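Local atomic coordinates of P-granule scaffold (Caenorhabditis japonica, PDB entry 5W4A), a protein that probably serves as a scaffold of germ granules, the RNA-protein bodies of the nematode germ line in which mRNA is repressed. Residues Tyr17-Leu22 with Asp169-Val174; Ala44-Gly49 with Thr176-Leu181; Ile63-Gly68 with Asp79-Leu84. All coordinates share one frame; numbering follows the deposited sequence.

Overall arrangement
From the N terminus, the chain passes through the hairpin of strands 9-11 and 14-16 and reaches residues 17-22, which wait for helix 169-179 to return and close contact 1 across 146 residues, near the centre of the domain. Helix 42-47 follows and meets the far end of that same returning helix, residues 176-181, in contact 2, so the loops of contacts 1 and 2 cross. Contact 3 is local: residues 63-68 fold back on 79-84 inside both larger loops. Its Thr80 and Asp79 touch the residues of contact 1, and its Leu84 packs on Ile178 and Leu179 of contact 2, joining all three in one helical core.

Contact 1. Residues Tyr17-Leu22 with Asp169-Val174; sequences YFFPNL and DFDAYV
Asp171 grips the backbone of Tyr17 and Phe18 with a single carboxylate oxygen, a bifurcated acceptor joining helix 169-179 to the loop that leads from the N-terminal beta hairpin into helix 20-28. OD2 of Asp171 takes Tyr17 N at 2.8 Å through its syn lone pair, the N-H bent to 153°. Asp171 OD2 takes Phe18 N at 3.0 Å in an almost straight bond, but from above the carboxylate plane. The Asp171 CG stands anti to its carbonyl carbon (chi1 -70°), which carries the carboxylate out to the loop. There Asp171 OD2 also lies at the edge of the Phe18 ring, 3.4 Å from Phe18 CD1, while Asp171 OD1 sits in plane at the edge of the Phe19 ring, 3.5 Å from Phe19 CD2.

One face of that Phe19 ring is closed by Val174, whose CG1 makes a CH-pi contact 3.5 Å from the centroid. Farther down the helix-to-helix seam, Leu22 CD2 touches both Phe170 CZ and, tip to tip, Val174 CG2, each at 3.9 Å.

Thr16 is the second shell: its hydroxyl bonds OD1 of Asp171 and also Phe19 N, the N-cap residue of helix 20-28, so the carboxylate is held in its rotation. With an alanine here instead of Asp171, the buried N-H groups of Tyr17 and Phe18 would probably lose their acceptor and the loop be freer to shift. Asp171 lies in the first turn of helix 169-179, which is likely to steady the negative charge. On the loop side, Tyr17 CD2 rests 3.5 Å above the centre of the Phe18 ring.

Contact 2. Residues Ala44-Gly49 with Thr176-Leu181; sequences AAYVFG and TKILGL. With EDO (1,2-ethanediol), chain T; EDO (1,2-ethanediol), chain Q.
Val47 and Lys177 are where the two backbones come nearest, CA to CA 6.4 Å, each close to the C-terminal end of its helix. Both helices stop in the same way: Gly49 and Gly180 take positive phi, and two bonds run back into the last turn, giving a Schellman motif at the C-terminal end of each helix. Two ethanediol molecules, probably from the crystallisation liquor, both donate to Ile178 O.

Lys177 does most of the bridging. Its chain bends at chi2 and chi3 (-75° and -65°) as it crosses to the end of helix 42-47, so that CE lies over a face of the Tyr46 ring and 3.6 Å from Tyr46 O. The ammonium is farther off: NZ stands 4.8 Å from the Tyr46 ring centroid, close to the ring normal, a cation-pi contact.

Here the paired ends of helices 42-47 and 169-179 form a partly buried corner of the helical domain, and water completes it. One water lies 2.8 Å from Tyr46 O and accepts from Lys177 NZ at 3.0 Å; another donates to Val47 O and takes a weak bond from the same nitrogen. The lysine is thereby tethered to carbonyls at the end of the neighbouring helix, where the helix dipole would probably welcome its charge. A third water links Tyr46 OH to Lys177 O, which itself lies in plane at the ring edge, 3.7 Å from Tyr46 CE2.

On the apolar side Ile178 CD1 approaches Tyr46 CD2 at 4.1 Å and Val47 CG2 at 4.4 Å, with Pro55 from the following loop packed on both Tyr46 and Ile178.

Contact 3. Residues Ile63-Gly68 with Asp79-Leu84; sequences ILFPSG and DTLLAL
Leu81 meets the edge of the Phe65 ring, the two side chains coming from opposite directions between helix 71-84 and the end of helix 57-64. These are successive helices of the chain, and the contact closes the short connection between them, packing the loop residue just after the first helix against the last turns of the second.

Leu81 is the side chain to trace. Its CB points toward 63-68, and with CG anti to the carbonyl carbon (chi1 -66°) the branch continues in that direction. Leu81 CG lies in plane at the edge of the Phe65 ring, 3.9 Å from Phe65 CE2. Beyond it come the two methyls. Leu81 CD1 keeps to the end of the ring, 3.6 Å from Phe65 CZ and 3.7 Å from Phe65 CE2, approaching obliquely. Leu81 CD2 lies between the ring and Leu64, with Leu64 CD1 3.9 Å away. Leu64 is modelled in two conformers, so its contacts are less certain than the one between Leu81 and Phe65.

Leu64 also reaches Thr80, Leu64 CD2 to Thr80 CG2 3.9 Å. Thr80 presents its methyl to the leucine, while its hydroxyl bonds Phe18 O in the loop before helix 20-28. Around the pair, Phe92 and Glu91 of helix 89-100 touch Leu81, and Arg95 of that helix makes a cation-pi contact with the Phe65 ring. Ser77 OG bonds Leu64 O, a polar tie between the same two helices one turn earlier.

Side chain to side chain, 63-68 and 79-84 meet through carbon alone. Apolar packing and burial therefore set their fit, without a directional bond between them.

Contact 1. Residues Tyr17-Leu22 with Asp169-Val174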
# COMPACT_ATOMS: atom_id res chain seq x y z
N TYR C 17 0.22 -12.18 -10.35
CA TYR C 17 0.58 -11.36 -11.50
C TYR C 17 1.87 -11.87 -12.14
O TYR C 17 1.91 -12.12 -13.36
CB TYR C 17 0.74 -9.86 -11.12
CG TYR C 17 1.27 -9.13 -12.30
CD1 TYR C 17 0.48 -8.92 -13.43
CD2 TYR C 17 2.61 -8.75 -12.35
CE1 TYR C 17 0.99 -8.37 -14.58
CE2 TYR C 17 3.13 -8.18 -13.49
CZ TYR C 17 2.31 -7.99 -14.60
OH TYR C 17 2.80 -7.43 -15.74
N PHE C 18 2.91 -12.07 -11.33
CA PHE C 18 4.26 -12.29 -11.84
C PHE C 18 4.54 -13.74 -12.24
O PHE C 18 5.48 -13.99 -12.99
CB PHE C 18 5.30 -11.86 -10.79
CG PHE C 18 5.40 -10.37 -10.59
CD1 PHE C 18 4.73 -9.74 -9.55
CD2 PHE C 18 6.19 -9.60 -11.44
CE1 PHE C 18 4.83 -8.38 -9.37
CE2 PHE C 18 6.30 -8.23 -11.26
CZ PHE C 18 5.61 -7.61 -10.23
N PHE C 19 3.75 -14.70 -11.75
CA PHE C 19 4.07 -16.13 -11.90
C PHE C 19 2.87 -16.98 -12.36
O PHE C 19 2.61 -18.05 -11.80
CB PHE C 19 4.61 -16.67 -10.57
CG PHE C 19 5.88 -15.98 -10.11
CD1 PHE C 19 7.06 -16.22 -10.75
CD2 PHE C 19 5.84 -15.06 -9.05
CE1 PHE C 19 8.25 -15.58 -10.32
CE2 PHE C 19 7.01 -14.42 -8.64
CZ PHE C 19 8.20 -14.69 -9.29
N PRO C 20 2.15 -16.57 -13.39
CA PRO C 20 0.99 -17.40 -13.80
C PRO C 20 1.32 -18.82 -14.23
O PRO C 20 0.56 -19.74 -13.89
CB PRO C 20 0.38 -16.60 -14.95
CG PRO C 20 1.46 -15.72 -15.44
CD PRO C 20 2.27 -15.37 -14.25
N ASN C 21 2.41 -19.06 -14.98
CA ASN C 21 2.68 -20.43 -15.40
C ASN C 21 3.16 -21.28 -14.23
O ASN C 21 2.92 -22.50 -14.22
CB ASN C 21 3.70 -20.44 -16.55
CG ASN C 21 3.77 -21.77 -17.26
OD1 ASN C 21 2.74 -22.42 -17.51
ND2 ASN C 21 4.98 -22.18 -17.64
N LEU C 22 3.80 -20.67 -13.22
CA LEU C 22 4.17 -21.43 -12.02
C LEU C 22 2.92 -21.86 -11.25
O LEU C 22 2.84 -22.99 -10.76
CB LEU C 22 5.08 -20.59 -11.13
CG LEU C 22 5.51 -21.19 -9.79
CD1 LEU C 22 6.37 -22.41 -10.01
CD2 LEU C 22 6.28 -20.18 -8.95
N ASP C 169 -0.06 -12.22 -2.25
CA ASP C 169 0.82 -12.91 -1.31
C ASP C 169 1.63 -14.03 -1.95
O ASP C 169 2.79 -14.22 -1.59
CB ASP C 169 -0.03 -13.44 -0.14
CG ASP C 169 -0.93 -12.37 0.43
OD1 ASP C 169 -1.95 -12.05 -0.24
OD2 ASP C 169 -0.57 -11.83 1.50
N PHE C 170 1.05 -14.78 -2.90
CA PHE C 170 1.82 -15.80 -3.59
C PHE C 170 3.07 -15.22 -4.24
O PHE C 170 4.16 -15.79 -4.14
CB PHE C 170 0.94 -16.49 -4.64
CG PHE C 170 1.66 -17.46 -5.51
CD1 PHE C 170 2.20 -18.63 -4.95
CD2 PHE C 170 1.81 -17.24 -6.88
CE1 PHE C 170 2.82 -19.56 -5.76
CE2 PHE C 170 2.44 -18.20 -7.68
CZ PHE C 170 2.95 -19.34 -7.11
N ASP C 171 2.92 -14.11 -4.94
CA ASP C 171 4.06 -13.54 -5.64
C ASP C 171 5.11 -13.06 -4.65
O ASP C 171 6.32 -13.25 -4.87
CB ASP C 171 3.62 -12.38 -6.54
CG ASP C 171 2.81 -12.81 -7.74
OD1 ASP C 171 2.70 -14.05 -7.97
OD2 ASP C 171 2.29 -11.91 -8.45
N ALA C 172 4.67 -12.41 -3.56
CA ALA C 172 5.61 -11.96 -2.54
C ALA C 172 6.37 -13.14 -1.97
O ALA C 172 7.59 -13.07 -1.76
CB ALA C 172 4.89 -11.18 -1.44
N TYR C 173 5.66 -14.26 -1.75
CA TYR C 173 6.28 -15.47 -1.22
C TYR C 173 7.30 -16.06 -2.19
O TYR C 173 8.41 -16.43 -1.79
CB TYR C 173 5.20 -16.50 -0.88
CG TYR C 173 5.77 -17.71 -0.17
CD1 TYR C 173 6.23 -17.59 1.14
CD2 TYR C 173 5.90 -18.92 -0.80
CE1 TYR C 173 6.79 -18.64 1.81
CE2 TYR C 173 6.45 -20.03 -0.10
CZ TYR C 173 6.89 -19.86 1.19
OH TYR C 173 7.47 -20.88 1.92
N VAL C 174 6.93 -16.17 -3.47
CA VAL C 174 7.86 -16.68 -4.48
C VAL C 174 9.11 -15.82 -4.55
O VAL C 174 10.23 -16.34 -4.53
CB VAL C 174 7.19 -16.78 -5.86
CG1 VAL C 174 8.19 -17.22 -6.92
CG2 VAL C 174 5.99 -17.77 -5.85

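Contact 2. Residues Ala44-Gly49 with Thr176-Leu181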
# COMPACT_ATOMS: atom_id res chain seq x y z
N ALA C 44 9.20 -25.05 -9.33
CA ALA C 44 8.02 -25.36 -8.53
C ALA C 44 8.38 -26.17 -7.29
O ALA C 44 7.86 -25.92 -6.20
CB ALA C 44 6.99 -26.11 -9.37
N ALA C 45 9.27 -27.16 -7.44
CA ALA C 45 9.59 -27.99 -6.29
C ALA C 45 10.22 -27.18 -5.17
O ALA C 45 9.92 -27.40 -3.99
CB ALA C 45 10.52 -29.14 -6.71
N TYR C 46 11.10 -26.25 -5.52
CA TYR C 46 11.73 -25.41 -4.51
C TYR C 46 10.74 -24.46 -3.86
O TYR C 46 10.70 -24.32 -2.63
CB TYR C 46 12.87 -24.63 -5.15
CG TYR C 46 13.66 -23.80 -4.18
CD1 TYR C 46 14.54 -24.41 -3.31
CD2 TYR C 46 13.56 -22.42 -4.16
CE1 TYR C 46 15.30 -23.68 -2.44
CE2 TYR C 46 14.31 -21.67 -3.28
CZ TYR C 46 15.19 -22.31 -2.41
OH TYR C 46 15.97 -21.60 -1.52
N VAL C 47 9.94 -23.76 -4.67
CA VAL C 47 8.98 -22.79 -4.13
C VAL C 47 8.02 -23.43 -3.12
O VAL C 47 7.69 -22.83 -2.08
CB VAL C 47 8.21 -22.13 -5.28
CG1 VAL C 47 6.96 -21.43 -4.75
CG2 VAL C 47 9.11 -21.14 -6.00
N PHE C 48 7.52 -24.63 -3.43
CA PHE C 48 6.49 -25.29 -2.65
C PHE C 48 7.06 -26.18 -1.56
O PHE C 48 6.30 -26.90 -0.90
CB PHE C 48 5.55 -26.07 -3.59
CG PHE C 48 4.57 -25.17 -4.29
CD1 PHE C 48 4.88 -24.55 -5.49
CD2 PHE C 48 3.36 -24.87 -3.69
CE1 PHE C 48 3.98 -23.66 -6.08
CE2 PHE C 48 2.49 -23.96 -4.26
CZ PHE C 48 2.78 -23.39 -5.46
N GLY C 49 8.38 -26.16 -1.38
CA GLY C 49 9.01 -26.86 -0.27
C GLY C 49 9.19 -28.34 -0.47
O GLY C 49 9.45 -29.06 0.50
N THR C 176 10.36 -13.90 -2.25
CA THR C 176 11.11 -14.09 -1.03
C THR C 176 11.95 -15.37 -1.10
O THR C 176 13.13 -15.36 -0.74
CB THR C 176 10.16 -14.13 0.17
OG1 THR C 176 9.60 -12.82 0.36
CG2 THR C 176 10.86 -14.56 1.44
N LYS C 177 11.35 -16.46 -1.59
CA LYS C 177 12.07 -17.73 -1.69
C LYS C 177 13.22 -17.63 -2.68
O LYS C 177 14.36 -18.05 -2.37
CB LYS C 177 11.10 -18.85 -2.12
CG LYS C 177 10.07 -19.29 -1.07
CD LYS C 177 10.69 -20.15 0.03
CE LYS C 177 11.17 -21.48 -0.53
NZ LYS C 177 11.61 -22.42 0.54
N ILE C 178 12.97 -17.08 -3.89
CA ILE C 178 13.97 -17.11 -4.95
C ILE C 178 15.10 -16.12 -4.70
O ILE C 178 16.26 -16.40 -5.04
CB ILE C 178 13.30 -16.86 -6.32
CG1 ILE C 178 12.34 -18.01 -6.62
CG2 ILE C 178 14.33 -16.65 -7.42
CD1 ILE C 178 13.02 -19.34 -6.86
N LEU C 179 14.79 -14.96 -4.13
CA LEU C 179 15.79 -13.94 -3.88
C LEU C 179 16.43 -14.05 -2.51
O LEU C 179 17.26 -13.20 -2.18
CB LEU C 179 15.16 -12.56 -4.03
CG LEU C 179 14.63 -12.29 -5.45
CD1 LEU C 179 13.95 -10.95 -5.46
CD2 LEU C 179 15.73 -12.39 -6.50
N GLY C 180 16.02 -15.01 -1.70
CA GLY C 180 16.64 -15.20 -0.39
C GLY C 180 16.39 -14.05 0.55
O GLY C 180 17.30 -13.62 1.27
N LEU C 181 15.16 -13.53 0.58
CA LEU C 181 14.88 -12.36 1.40
C LEU C 181 14.50 -12.70 2.83
O LEU C 181 14.33 -11.77 3.63
CB LEU C 181 13.75 -11.53 0.76
CG LEU C 181 14.03 -11.15 -0.70
CD1 LEU C 181 12.86 -10.39 -1.29
CD2 LEU C 181 15.31 -10.35 -0.85
C1 EDO T . 18.38 -17.97 -2.70
O1 EDO T . 19.69 -17.70 -3.22
C2 EDO T . 17.67 -19.09 -3.47
O2 EDO T . 17.80 -18.97 -4.90
C1 EDO Q . 18.45 -14.96 -7.76
O1 EDO Q . 18.91 -15.19 -6.42
C2 EDO Q . 18.87 -16.10 -8.68
O2 EDO Q . 18.01 -17.24 -8.50
O HOH W 1 12.31 -25.18 -0.48
O HOH W 2 15.41 -18.95 -0.19
O HOH W 3 8.24 -23.11 0.69

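Contact 3. Residues Ile63-Gly68 with Asp79-Leu84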
# COMPACT_ATOMS: atom_id res chain seq x y z
N ILE C 63 10.07 -21.60 -17.09
CA ILE C 63 8.71 -21.48 -16.58
C ILE C 63 8.11 -20.14 -16.98
O ILE C 63 6.92 -20.04 -17.28
CB ILE C 63 8.72 -21.68 -15.05
CG1 ILE C 63 8.79 -23.17 -14.69
CG2 ILE C 63 7.48 -21.04 -14.38
CD1 ILE C 63 7.54 -24.00 -15.05
N LEU C 64 8.92 -19.07 -16.96
CA LEU C 64 8.43 -17.74 -17.29
C LEU C 64 8.11 -17.60 -18.77
O LEU C 64 7.18 -16.88 -19.15
CB LEU C 64 9.47 -16.69 -16.89
CG LEU C 64 9.66 -16.46 -15.39
CD1 LEU C 64 10.68 -15.37 -15.20
CD2 LEU C 64 8.33 -16.10 -14.68
N PHE C 65 8.89 -18.25 -19.63
CA PHE C 65 8.75 -18.09 -21.08
C PHE C 65 8.58 -19.45 -21.75
O PHE C 65 9.47 -19.90 -22.49
CB PHE C 65 9.95 -17.35 -21.66
CG PHE C 65 10.15 -15.96 -21.10
CD1 PHE C 65 9.54 -14.86 -21.68
CD2 PHE C 65 10.98 -15.74 -20.00
CE1 PHE C 65 9.73 -13.59 -21.17
CE2 PHE C 65 11.18 -14.48 -19.49
CZ PHE C 65 10.55 -13.39 -20.08
N PRO C 66 7.45 -20.12 -21.54
CA PRO C 66 7.22 -21.41 -22.22
C PRO C 66 7.05 -21.23 -23.73
O PRO C 66 6.77 -20.14 -24.23
CB PRO C 66 5.94 -21.93 -21.56
CG PRO C 66 5.24 -20.71 -21.08
CD PRO C 66 6.32 -19.75 -20.68
N SER C 67 7.22 -22.33 -24.46
CA SER C 67 7.04 -22.26 -25.91
C SER C 67 5.63 -21.80 -26.24
O SER C 67 4.66 -22.19 -25.58
CB SER C 67 7.31 -23.62 -26.55
OG SER C 67 7.03 -23.57 -27.95
N GLY C 68 5.53 -20.94 -27.25
CA GLY C 68 4.26 -20.41 -27.67
C GLY C 68 3.76 -19.25 -26.84
O GLY C 68 2.61 -18.84 -27.00
N ASP C 79 8.47 -8.19 -16.73
CA ASP C 79 8.32 -7.57 -15.42
C ASP C 79 8.99 -8.44 -14.35
O ASP C 79 9.72 -7.94 -13.50
CB ASP C 79 6.86 -7.37 -15.02
CG ASP C 79 6.19 -6.16 -15.65
OD1 ASP C 79 6.82 -5.32 -16.33
OD2 ASP C 79 4.96 -6.02 -15.42
N THR C 80 8.71 -9.74 -14.38
CA THR C 80 9.31 -10.65 -13.40
C THR C 80 10.83 -10.63 -13.50
O THR C 80 11.51 -10.59 -12.48
CB THR C 80 8.74 -12.05 -13.58
OG1 THR C 80 7.31 -11.90 -13.64
CG2 THR C 80 9.14 -12.97 -12.42
N LEU C 81 11.37 -10.63 -14.72
CA LEU C 81 12.82 -10.57 -14.88
C LEU C 81 13.40 -9.31 -14.22
O LEU C 81 14.43 -9.36 -13.52
CB LEU C 81 13.20 -10.61 -16.35
CG LEU C 81 12.91 -11.88 -17.15
CD1 LEU C 81 13.35 -11.64 -18.59
CD2 LEU C 81 13.60 -13.11 -16.59
N LEU C 82 12.76 -8.16 -14.42
CA LEU C 82 13.26 -6.94 -13.80
C LEU C 82 13.23 -7.04 -12.28
O LEU C 82 14.16 -6.58 -11.61
CB LEU C 82 12.44 -5.73 -14.23
CG LEU C 82 12.57 -5.34 -15.70
CD1 LEU C 82 11.71 -4.13 -15.97
CD2 LEU C 82 14.05 -5.03 -16.01
N ALA C 83 12.17 -7.59 -11.73
CA ALA C 83 12.06 -7.70 -10.28
C ALA C 83 13.09 -8.67 -9.72
O ALA C 83 13.48 -8.55 -8.56
CB ALA C 83 10.65 -8.15 -9.90
N LEU C 84 13.52 -9.64 -10.52
CA LEU C 84 14.47 -10.66 -10.09
C LEU C 84 15.92 -10.18 -10.11
O LEU C 84 16.79 -10.90 -9.62
CB LEU C 84 14.35 -11.91 -10.98
CG LEU C 84 13.11 -12.77 -10.73
CD1 LEU C 84 12.97 -13.88 -11.80
CD2 LEU C 84 13.11 -13.39 -9.33